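Local structure of gamma-glutamyl-gamma-aminobutyraldehyde dehydrogenase (4LIH) at residues A[18-23]-A[109-114]; A[73-78]-A[243-248]; A[95-98]-A[103-106]; A[422-427]-A[450-455]. The protein probably oxidises gamma-glutamyl-gamma-aminobutyraldehyde and related aldehydes to the corresponding acids, using NAD+ or NADP+ as the hydride acceptor. All blocks are in the same frame, centred on the assembly; numbering follows the deposited sequence.

How the contacts relate
Contacts 1 and 3 lie on the opposite side of the chain's centre from contact 4, whose centre is about 40 Å or more from those of the other three. Contacts 1 and 3 are neighbours, about 18 Å between centres, on helices 106-117 and 88-104, which follow each other in the chain. Contact 2 is about 24 Å from contact 3 between centres and uses helix 64-80, which precedes 88-104. Segment 73-78 of contact 2 meets segment 450-455 of contact 4 in the second subunit, F78 packing on R454 there. All four are away from the predicted active-site residue E274, although the strand ending there, 270-274, pairs with strand 246-250 of contact 2.

Contact 1 of 4, residues A[18-23]-A[109-114]; sequences QHKAAS and LSLLET
K20 and A21 of the N-terminal helix 14-23 rest on one leucine, L111, of helix 106-117. Along 109-114, L109 comes first, buried against R210 and V211 of helix 206-218. S110 also faces elsewhere: its hydroxyl bonds back to the carbonyl of L106, and its side chain lies on helix 121-142. L111 is the residue that reaches across. With CG anti to the backbone N (chi1 175°), its two methyls point at helix 14-23 and divide the work. CD2 lies under the aliphatic part of K20, 3.5 Å from K20 CD, tighter than a usual carbon-carbon contact, and also 3.6 Å from the backbone N of A21. CD1 turns to the methyl of A21, with A21 CB and L111 CD1 4.3 Å apart. The K20 chain passes obliquely over the leucine, then bends at chi3 and chi4, which carries its amine away from the apolar contact. This is helix-on-helix packing without a hydrogen bond between the segments, by which the N-terminal helix lies against the aldehyde dehydrogenase body. Near the end of that helix, S23 OG donates to the carbonyl O of K20 at 3.1 Å. L112 touches L24 and helix 206-218. E113 points inward, its carboxylate taking bonds from I179 N and T207 OG1, while T114 lies against L342, which L111 touches too.

Contact 2 of 4, residues A[73-78]-A[243-248]; sequences AARRAF and DVDCIA
R75, on helix 64-80, reaches across to two aspartates that bracket V244 just ahead of strand 246-250. The tight part is at NH2. This nitrogen donates to D245 OD2 at 2.6 Å and to the backbone O of D243 at 2.9 Å, and both acceptors lie close to the guanidinium plane, at its edge. The D245 carboxylate stands almost upright to that plane (81°) and is met on the syn side of OD2 but tilted out of the carboxylate plane; the D243 carbonyl takes its N-H from above its own plane. CG of R75 is anti to the backbone N, and bends at chi2 and chi3 fold the chain so that the guanidinium edge faces the loop.

The other side is looser. From R75 NE to D243 OD1 the distance is 3.2 Å, and the N-H...O angle of 134° makes this a weak bond; D243 was modelled in two conformers, so its carboxylate contact is less certain than that of its carbonyl. NH1 turns to a water at 3.1 Å, which bonds weakly back to D245 OD2, and NH1 also forms a salt bridge with D79. The contact lies at the surface of what is, by family, the nucleotide-binding domain, joining a flanking helix to the start of a sheet strand that runs parallel to 157-172. D245 OD2 also accepts from V168 N on that neighbouring strand. With a cation and a backbone N-H both drawn to this oxygen, D245 is likely to stay ionised, and R75 to stay charged.

Contact 3 of 4, residues A[95-98]-A[103-106]; sequences LLRW and REHL
R97 and E104 stand seven residues apart on helix 88-104, and their side chains meet at about a right angle over its exposed face. The arginine sets off with CG anti to the backbone N and turns once, at chi2, so its tip swings toward the C-terminal end of the helix although its CB points away from the glutamate's turn. E104 leaves with CG beside its backbone N and is extended beyond it, bringing its carboxylate back along the helix to meet the tip.

Only one pair of atoms bonds: NH1 of R97 donates to OE2 of E104 at 3.0 Å, forming a salt bridge. The planes of the two charged groups are 41° apart, so this is not the flat, two-pronged pairing of which a guanidinium and a carboxylate are capable. OE2 is approached nearly in line with its C-O bond, the N-H...O angle is 141°, and the oxygen sits 26° out of the guanidinium plane. R97 NH2 stays 3.8 Å from E104 OE2. Both residues are solvent-exposed, and such a one-bond pair probably tolerates some movement of either end.

The buried side of the same helix differs: W98 stacks on F186 and gives its ring N-H to the carbonyl of V211. Separately, R103 forms a salt bridge to E137 of helix 121-142. At H105 the chain leaves helical geometry before helix 106-117 begins. The R97-E104 pair is an i to i+7 salt bridge, spanning two turns along the surface of an amphipathic helix.

Contact 4 of 4, residues A[422-427]-A[450-455]; sequences EAVRIA and SRRLRA
R452 lays its guanidinium against V424. Its CB touches the valine, 4.1 Å from V424 CG1. CG, beside the backbone N (chi1 -71°), and CD arch away from the valine, and a bend at chi3 brings NE and NH2 back over it. NE comes within 4.1 Å of V424 CG1, and NH2 within 4.0 Å of V424 CB. One face of the flat group thus covers the isopropyl group, with CG2 above the plane near its centre, while the edge remains available for polar partners: NH2 forms a salt bridge with D421, and NH1 a long, weak ion pair with D448.

Beside this half-polar cover is an apolar one. L453 CD2 reaches A427 CB at 3.7 Å and, more loosely, V424 CG2 at 4.5 Å. No hydrogen bond joins the two segments directly, but N428, next after 427, bonds to both R452 O and R454 N.

Helix 420-428 and the end of helix 443-452 therefore pack side by side on one sheet, A427 and L453 both touching I282 of strand 280-283 and L453 also V458 of strand 457-460, with K497 of the second subunit bonding to the carbonyls of S450 and L453.

Contact 1 of 4, residues A[18-23]-A[109-114]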
# COMPACT_ATOMS: atom_id res chain seq x y z
N GLN A 18 34.02 -14.69 32.48
CA GLN A 18 34.10 -15.70 33.54
C GLN A 18 33.81 -15.09 34.91
O GLN A 18 33.08 -15.68 35.69
CB GLN A 18 35.47 -16.37 33.55
CG GLN A 18 35.72 -17.28 32.36
CD GLN A 18 37.15 -17.79 32.28
OE1 GLN A 18 38.10 -17.04 32.48
NE2 GLN A 18 37.30 -19.07 31.98
N HIS A 19 34.36 -13.92 35.18
CA HIS A 19 34.08 -13.23 36.44
C HIS A 19 32.61 -12.80 36.59
O HIS A 19 32.01 -12.99 37.64
CB HIS A 19 34.98 -12.02 36.61
CG HIS A 19 34.95 -11.47 38.00
ND1 HIS A 19 34.25 -10.33 38.34
CD2 HIS A 19 35.49 -11.93 39.16
CE1 HIS A 19 34.39 -10.09 39.63
NE2 HIS A 19 35.12 -11.06 40.15
N LYS A 20 32.02 -12.22 35.55
CA LYS A 20 30.60 -11.92 35.55
C LYS A 20 29.75 -13.20 35.78
O LYS A 20 28.82 -13.18 36.55
CB LYS A 20 30.22 -11.21 34.26
CG LYS A 20 28.85 -10.55 34.28
CD LYS A 20 28.45 -10.03 32.90
CE LYS A 20 29.43 -9.01 32.34
NZ LYS A 20 29.43 -7.68 33.03
N ALA A 21 30.09 -14.31 35.13
CA ALA A 21 29.35 -15.57 35.33
C ALA A 21 29.36 -16.02 36.82
O ALA A 21 28.35 -16.52 37.35
CB ALA A 21 29.90 -16.67 34.42
N ALA A 22 30.48 -15.80 37.50
CA ALA A 22 30.63 -16.14 38.92
C ALA A 22 29.78 -15.29 39.88
O ALA A 22 29.35 -15.78 40.91
CB ALA A 22 32.10 -16.05 39.31
N SER A 23 29.56 -14.02 39.55
CA SER A 23 28.76 -13.12 40.37
C SER A 23 27.28 -13.07 39.93
O SER A 23 26.44 -12.48 40.59
CB SER A 23 29.34 -11.71 40.26
OG SER A 23 29.23 -11.25 38.92
N LEU A 109 22.21 -10.09 29.47
CA LEU A 109 21.34 -10.90 28.62
C LEU A 109 22.19 -11.76 27.68
O LEU A 109 21.89 -12.91 27.42
CB LEU A 109 20.39 -10.00 27.82
CG LEU A 109 19.27 -9.35 28.60
CD1 LEU A 109 18.55 -8.33 27.74
CD2 LEU A 109 18.30 -10.41 29.11
N SER A 110 23.22 -11.16 27.13
CA SER A 110 24.16 -11.89 26.29
C SER A 110 24.81 -13.05 27.08
O SER A 110 24.90 -14.18 26.56
CB SER A 110 25.21 -10.95 25.74
OG SER A 110 24.63 -9.97 24.92
N LEU A 111 25.22 -12.79 28.32
CA LEU A 111 25.88 -13.84 29.13
C LEU A 111 24.91 -14.95 29.53
O LEU A 111 25.25 -16.12 29.49
CB LEU A 111 26.60 -13.21 30.34
CG LEU A 111 27.24 -14.19 31.36
CD1 LEU A 111 28.42 -14.96 30.76
CD2 LEU A 111 27.68 -13.41 32.58
N LEU A 112 23.67 -14.60 29.88
CA LEU A 112 22.64 -15.59 30.15
C LEU A 112 22.42 -16.51 28.95
O LEU A 112 22.36 -17.73 29.13
CB LEU A 112 21.32 -14.92 30.52
CG LEU A 112 21.26 -14.25 31.86
CD1 LEU A 112 20.01 -13.40 31.93
CD2 LEU A 112 21.23 -15.33 32.95
N GLU A 113 22.33 -15.93 27.74
CA GLU A 113 22.11 -16.69 26.50
C GLU A 113 23.25 -17.65 26.19
O GLU A 113 23.01 -18.76 25.71
CB GLU A 113 21.93 -15.74 25.29
CG GLU A 113 21.27 -16.35 24.04
CD GLU A 113 19.75 -16.37 24.16
OE1 GLU A 113 19.24 -16.59 25.27
OE2 GLU A 113 19.07 -16.08 23.19
N THR A 114 24.48 -17.18 26.40
CA THR A 114 25.71 -17.94 26.14
C THR A 114 25.83 -19.08 27.17
O THR A 114 26.12 -20.20 26.80
CB THR A 114 26.96 -17.03 26.19
OG1 THR A 114 27.01 -16.18 25.03
CG2 THR A 114 28.25 -17.83 26.30

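Contact 2 of 4, residues A[73-78]-A[243-248]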
# COMPACT_ATOMS: atom_id res chain seq x y z
N ALA A 73 -4.74 -14.40 33.14
CA ALA A 73 -4.23 -13.04 33.32
C ALA A 73 -4.14 -12.30 31.97
O ALA A 73 -4.41 -11.11 31.87
CB ALA A 73 -2.85 -13.06 34.00
N ALA A 74 -3.72 -13.03 30.96
CA ALA A 74 -3.64 -12.52 29.59
C ALA A 74 -5.01 -12.14 29.06
O ALA A 74 -5.20 -11.08 28.40
CB ALA A 74 -3.03 -13.58 28.73
N ARG A 75 -5.96 -13.04 29.28
CA ARG A 75 -7.35 -12.87 28.87
C ARG A 75 -7.92 -11.66 29.59
O ARG A 75 -8.58 -10.79 28.99
CB ARG A 75 -8.16 -14.12 29.21
CG ARG A 75 -9.68 -13.98 29.04
CD ARG A 75 -10.05 -13.36 27.68
NE ARG A 75 -9.57 -14.22 26.67
CZ ARG A 75 -9.38 -13.96 25.38
NH1 ARG A 75 -9.66 -12.79 24.81
NH2 ARG A 75 -8.87 -14.93 24.66
N ARG A 76 -7.65 -11.58 30.90
CA ARG A 76 -8.22 -10.50 31.70
C ARG A 76 -7.69 -9.17 31.20
O ARG A 76 -8.45 -8.22 30.97
CB ARG A 76 -7.86 -10.68 33.17
CG ARG A 76 -8.47 -9.62 34.08
CD ARG A 76 -7.71 -9.55 35.40
NE ARG A 76 -6.37 -9.01 35.18
CZ ARG A 76 -5.23 -9.56 35.61
NH1 ARG A 76 -5.23 -10.71 36.29
NH2 ARG A 76 -4.08 -8.95 35.34
N ALA A 77 -6.38 -9.13 30.98
CA ALA A 77 -5.75 -7.88 30.59
C ALA A 77 -6.18 -7.44 29.19
O ALA A 77 -6.32 -6.25 28.95
CB ALA A 77 -4.24 -7.98 30.66
N PHE A 78 -6.34 -8.40 28.27
CA PHE A 78 -6.79 -8.04 26.93
C PHE A 78 -8.23 -7.49 26.93
O PHE A 78 -8.54 -6.44 26.33
CB PHE A 78 -6.74 -9.22 25.97
CG PHE A 78 -7.12 -8.84 24.58
CD1 PHE A 78 -6.24 -8.16 23.77
CD2 PHE A 78 -8.40 -9.13 24.10
CE1 PHE A 78 -6.63 -7.76 22.50
CE2 PHE A 78 -8.79 -8.72 22.87
CZ PHE A 78 -7.88 -8.08 22.05
N ASP A 243 -8.98 -20.66 25.66
CA ASP A 243 -8.94 -19.24 25.83
C ASP A 243 -7.74 -18.53 25.22
O ASP A 243 -7.48 -17.34 25.48
CB ASP A 243 -8.95 -18.94 27.29
CG ASP A 243 -9.64 -17.70 27.56
OD1 ASP A 243 -10.39 -17.30 26.64
OD2 ASP A 243 -9.44 -17.15 28.64
N VAL A 244 -6.99 -19.28 24.45
CA VAL A 244 -5.87 -18.78 23.64
C VAL A 244 -6.46 -18.66 22.20
O VAL A 244 -7.13 -19.54 21.72
CB VAL A 244 -4.70 -19.77 23.67
CG1 VAL A 244 -3.66 -19.47 22.60
CG2 VAL A 244 -4.06 -19.78 25.06
N ASP A 245 -6.15 -17.55 21.54
CA ASP A 245 -6.74 -17.21 20.26
C ASP A 245 -5.80 -17.49 19.10
O ASP A 245 -6.22 -17.54 17.96
CB ASP A 245 -7.09 -15.73 20.28
CG ASP A 245 -8.12 -15.39 21.36
OD1 ASP A 245 -9.25 -15.93 21.24
OD2 ASP A 245 -7.84 -14.59 22.26
N CYS A 246 -4.52 -17.68 19.39
CA CYS A 246 -3.48 -17.81 18.38
C CYS A 246 -2.30 -18.47 18.99
O CYS A 246 -1.98 -18.16 20.10
CB CYS A 246 -3.07 -16.43 17.85
SG CYS A 246 -1.55 -16.45 16.90
N ILE A 247 -1.66 -19.41 18.29
CA ILE A 247 -0.43 -20.01 18.77
C ILE A 247 0.63 -19.90 17.65
O ILE A 247 0.36 -20.31 16.51
CB ILE A 247 -0.60 -21.48 19.27
CG1 ILE A 247 0.72 -21.97 19.85
CG2 ILE A 247 -1.04 -22.41 18.13
CD1 ILE A 247 0.61 -23.13 20.81
N ALA A 248 1.77 -19.33 18.00
CA ALA A 248 2.95 -19.15 17.12
C ALA A 248 4.11 -20.00 17.64
O ALA A 248 4.50 -19.84 18.79
CB ALA A 248 3.36 -17.67 17.09
O HOH W 1 -10.09 -12.17 21.76

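Contact 3 of 4, residues A[95-98]-A[103-106]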
# COMPACT_ATOMS: atom_id res chain seq x y z
N LEU A 95 7.07 0.03 24.36
CA LEU A 95 7.92 -0.95 23.71
C LEU A 95 9.34 -0.41 23.45
O LEU A 95 10.31 -1.12 23.67
CB LEU A 95 7.27 -1.48 22.42
CG LEU A 95 5.96 -2.24 22.64
CD1 LEU A 95 5.26 -2.40 21.29
CD2 LEU A 95 6.21 -3.59 23.31
N LEU A 96 9.47 0.84 23.02
CA LEU A 96 10.78 1.47 22.95
C LEU A 96 11.54 1.44 24.30
O LEU A 96 12.76 1.15 24.33
CB LEU A 96 10.70 2.91 22.39
CG LEU A 96 10.31 3.02 20.91
CD1 LEU A 96 10.35 4.50 20.43
CD2 LEU A 96 11.26 2.21 20.13
N ARG A 97 10.85 1.73 25.40
CA ARG A 97 11.51 1.69 26.69
C ARG A 97 12.01 0.28 27.04
O ARG A 97 13.04 0.11 27.65
CB ARG A 97 10.59 2.23 27.78
CG ARG A 97 11.15 2.16 29.18
CD ARG A 97 12.37 3.04 29.30
NE ARG A 97 13.01 2.96 30.61
CZ ARG A 97 14.31 3.08 30.81
NH1 ARG A 97 15.14 3.26 29.81
NH2 ARG A 97 14.79 2.98 32.04
N TRP A 98 11.25 -0.74 26.66
CA TRP A 98 11.62 -2.12 26.97
C TRP A 98 12.88 -2.51 26.21
O TRP A 98 13.84 -3.04 26.78
CB TRP A 98 10.46 -3.04 26.62
CG TRP A 98 10.62 -4.47 26.93
CD1 TRP A 98 11.41 -5.05 27.87
CD2 TRP A 98 9.88 -5.52 26.32
NE1 TRP A 98 11.20 -6.42 27.89
CE2 TRP A 98 10.29 -6.73 26.90
CE3 TRP A 98 8.93 -5.54 25.30
CZ2 TRP A 98 9.74 -7.95 26.54
CZ3 TRP A 98 8.41 -6.77 24.92
CH2 TRP A 98 8.80 -7.94 25.56
N ARG A 103 18.84 -3.22 25.88
CA ARG A 103 20.12 -2.72 25.48
C ARG A 103 20.99 -2.33 26.70
O ARG A 103 22.19 -2.59 26.72
CB ARG A 103 19.95 -1.55 24.50
CG ARG A 103 19.42 -2.01 23.16
CD ARG A 103 19.38 -0.87 22.15
NE ARG A 103 18.75 -1.28 20.89
CZ ARG A 103 19.36 -1.94 19.89
NH1 ARG A 103 20.66 -2.29 19.95
NH2 ARG A 103 18.66 -2.26 18.81
N GLU A 104 20.37 -1.71 27.70
CA GLU A 104 21.07 -1.35 28.93
C GLU A 104 21.59 -2.61 29.66
O GLU A 104 22.65 -2.60 30.28
CB GLU A 104 20.14 -0.61 29.88
CG GLU A 104 19.84 0.83 29.51
CD GLU A 104 18.88 1.44 30.49
OE1 GLU A 104 19.05 1.18 31.69
OE2 GLU A 104 17.94 2.15 30.07
N HIS A 105 20.83 -3.68 29.59
CA HIS A 105 21.21 -4.96 30.19
C HIS A 105 21.82 -5.92 29.16
O HIS A 105 21.82 -7.13 29.35
CB HIS A 105 19.99 -5.58 30.85
CG HIS A 105 19.48 -4.80 32.02
ND1 HIS A 105 19.87 -5.08 33.31
CD2 HIS A 105 18.63 -3.75 32.10
CE1 HIS A 105 19.28 -4.24 34.14
NE2 HIS A 105 18.52 -3.42 33.44
N LEU A 106 22.38 -5.38 28.09
CA LEU A 106 22.88 -6.25 27.03
C LEU A 106 23.92 -7.27 27.51
O LEU A 106 23.87 -8.42 27.07
CB LEU A 106 23.44 -5.46 25.84
CG LEU A 106 24.01 -6.37 24.74
CD1 LEU A 106 23.58 -5.94 23.36
CD2 LEU A 106 25.51 -6.45 24.83

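Contact 4 of 4, residues A[422-427]-A[450-455]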
# COMPACT_ATOMS: atom_id res chain seq x y z
N GLU A 422 19.82 -28.32 -13.64
CA GLU A 422 20.05 -29.43 -12.72
C GLU A 422 20.15 -28.91 -11.27
O GLU A 422 19.60 -29.53 -10.36
CB GLU A 422 21.36 -30.14 -13.08
CG GLU A 422 21.79 -31.23 -12.14
CD GLU A 422 23.13 -31.85 -12.51
OE1 GLU A 422 23.90 -31.32 -13.33
OE2 GLU A 422 23.42 -32.92 -11.94
N ALA A 423 20.87 -27.80 -11.06
CA ALA A 423 21.07 -27.30 -9.68
C ALA A 423 19.73 -26.86 -9.13
O ALA A 423 19.43 -27.06 -7.92
CB ALA A 423 22.06 -26.16 -9.63
N VAL A 424 18.94 -26.24 -9.98
CA VAL A 424 17.61 -25.80 -9.57
C VAL A 424 16.72 -27.00 -9.22
O VAL A 424 16.03 -26.99 -8.19
CB VAL A 424 16.94 -24.85 -10.58
CG1 VAL A 424 15.46 -24.64 -10.21
CG2 VAL A 424 17.66 -23.52 -10.64
N ARG A 425 16.76 -28.04 -10.06
CA ARG A 425 15.99 -29.25 -9.81
C ARG A 425 16.39 -29.89 -8.47
O ARG A 425 15.53 -30.21 -7.67
CB ARG A 425 16.13 -30.25 -10.96
CG ARG A 425 15.42 -29.81 -12.24
CD ARG A 425 15.43 -30.87 -13.33
NE ARG A 425 16.70 -31.58 -13.41
CZ ARG A 425 17.60 -31.43 -14.38
NH1 ARG A 425 17.39 -30.57 -15.35
NH2 ARG A 425 18.70 -32.14 -14.36
N ILE A 426 17.69 -30.02 -8.20
CA ILE A 426 18.17 -30.56 -6.92
C ILE A 426 17.74 -29.65 -5.74
O ILE A 426 17.24 -30.12 -4.72
CB ILE A 426 19.71 -30.74 -6.95
CG1 ILE A 426 20.11 -31.83 -7.97
CG2 ILE A 426 20.24 -31.08 -5.55
CD1 ILE A 426 21.61 -31.85 -8.25
N ALA A 427 17.90 -28.33 -5.92
CA ALA A 427 17.56 -27.37 -4.89
C ALA A 427 16.11 -27.56 -4.48
O ALA A 427 15.83 -27.68 -3.29
CB ALA A 427 17.78 -25.96 -5.38
N SER A 450 16.63 -17.03 -8.94
CA SER A 450 15.98 -16.59 -7.68
C SER A 450 14.44 -16.74 -7.73
O SER A 450 13.84 -17.14 -6.73
CB SER A 450 16.41 -15.16 -7.23
OG SER A 450 15.93 -14.13 -8.09
N ARG A 451 13.84 -16.50 -8.90
CA ARG A 451 12.39 -16.70 -9.08
C ARG A 451 12.01 -18.18 -8.98
O ARG A 451 10.94 -18.51 -8.51
CB ARG A 451 11.92 -16.19 -10.41
CG ARG A 451 11.79 -14.68 -10.49
CD ARG A 451 11.81 -14.19 -11.94
NE ARG A 451 11.27 -12.84 -12.02
CZ ARG A 451 10.80 -12.27 -13.12
NH1 ARG A 451 10.91 -12.89 -14.29
NH2 ARG A 451 10.26 -11.04 -13.05
N ARG A 452 12.88 -19.04 -9.49
CA ARG A 452 12.57 -20.45 -9.57
C ARG A 452 12.77 -21.24 -8.28
O ARG A 452 12.22 -22.32 -8.19
CB ARG A 452 13.39 -21.08 -10.70
CG ARG A 452 12.89 -20.64 -12.03
CD ARG A 452 13.90 -20.88 -13.11
NE ARG A 452 14.20 -22.29 -13.37
CZ ARG A 452 15.31 -22.67 -14.03
NH1 ARG A 452 16.18 -21.76 -14.45
NH2 ARG A 452 15.56 -23.92 -14.22
N LEU A 453 13.56 -20.75 -7.34
CA LEU A 453 13.81 -21.44 -6.07
C LEU A 453 12.58 -21.31 -5.13
O LEU A 453 12.13 -20.21 -4.82
CB LEU A 453 15.09 -20.89 -5.39
CG LEU A 453 16.35 -21.13 -6.26
CD1 LEU A 453 17.59 -20.36 -5.80
CD2 LEU A 453 16.69 -22.61 -6.38
N ARG A 454 12.05 -22.46 -4.70
CA ARG A 454 10.80 -22.50 -3.98
C ARG A 454 11.08 -22.37 -2.49
O ARG A 454 11.07 -23.37 -1.77
CB ARG A 454 10.06 -23.81 -4.29
CG ARG A 454 9.60 -23.97 -5.73
CD ARG A 454 8.61 -22.91 -6.15
NE ARG A 454 7.30 -23.08 -5.49
CZ ARG A 454 6.20 -22.38 -5.80
NH1 ARG A 454 6.21 -21.48 -6.77
NH2 ARG A 454 5.06 -22.62 -5.16
N ALA A 455 11.34 -21.14 -2.05
CA ALA A 455 11.72 -20.88 -0.68
C ALA A 455 11.31 -19.49 -0.27
O ALA A 455 11.26 -18.55 -1.10
CB ALA A 455 13.23 -21.10 -0.48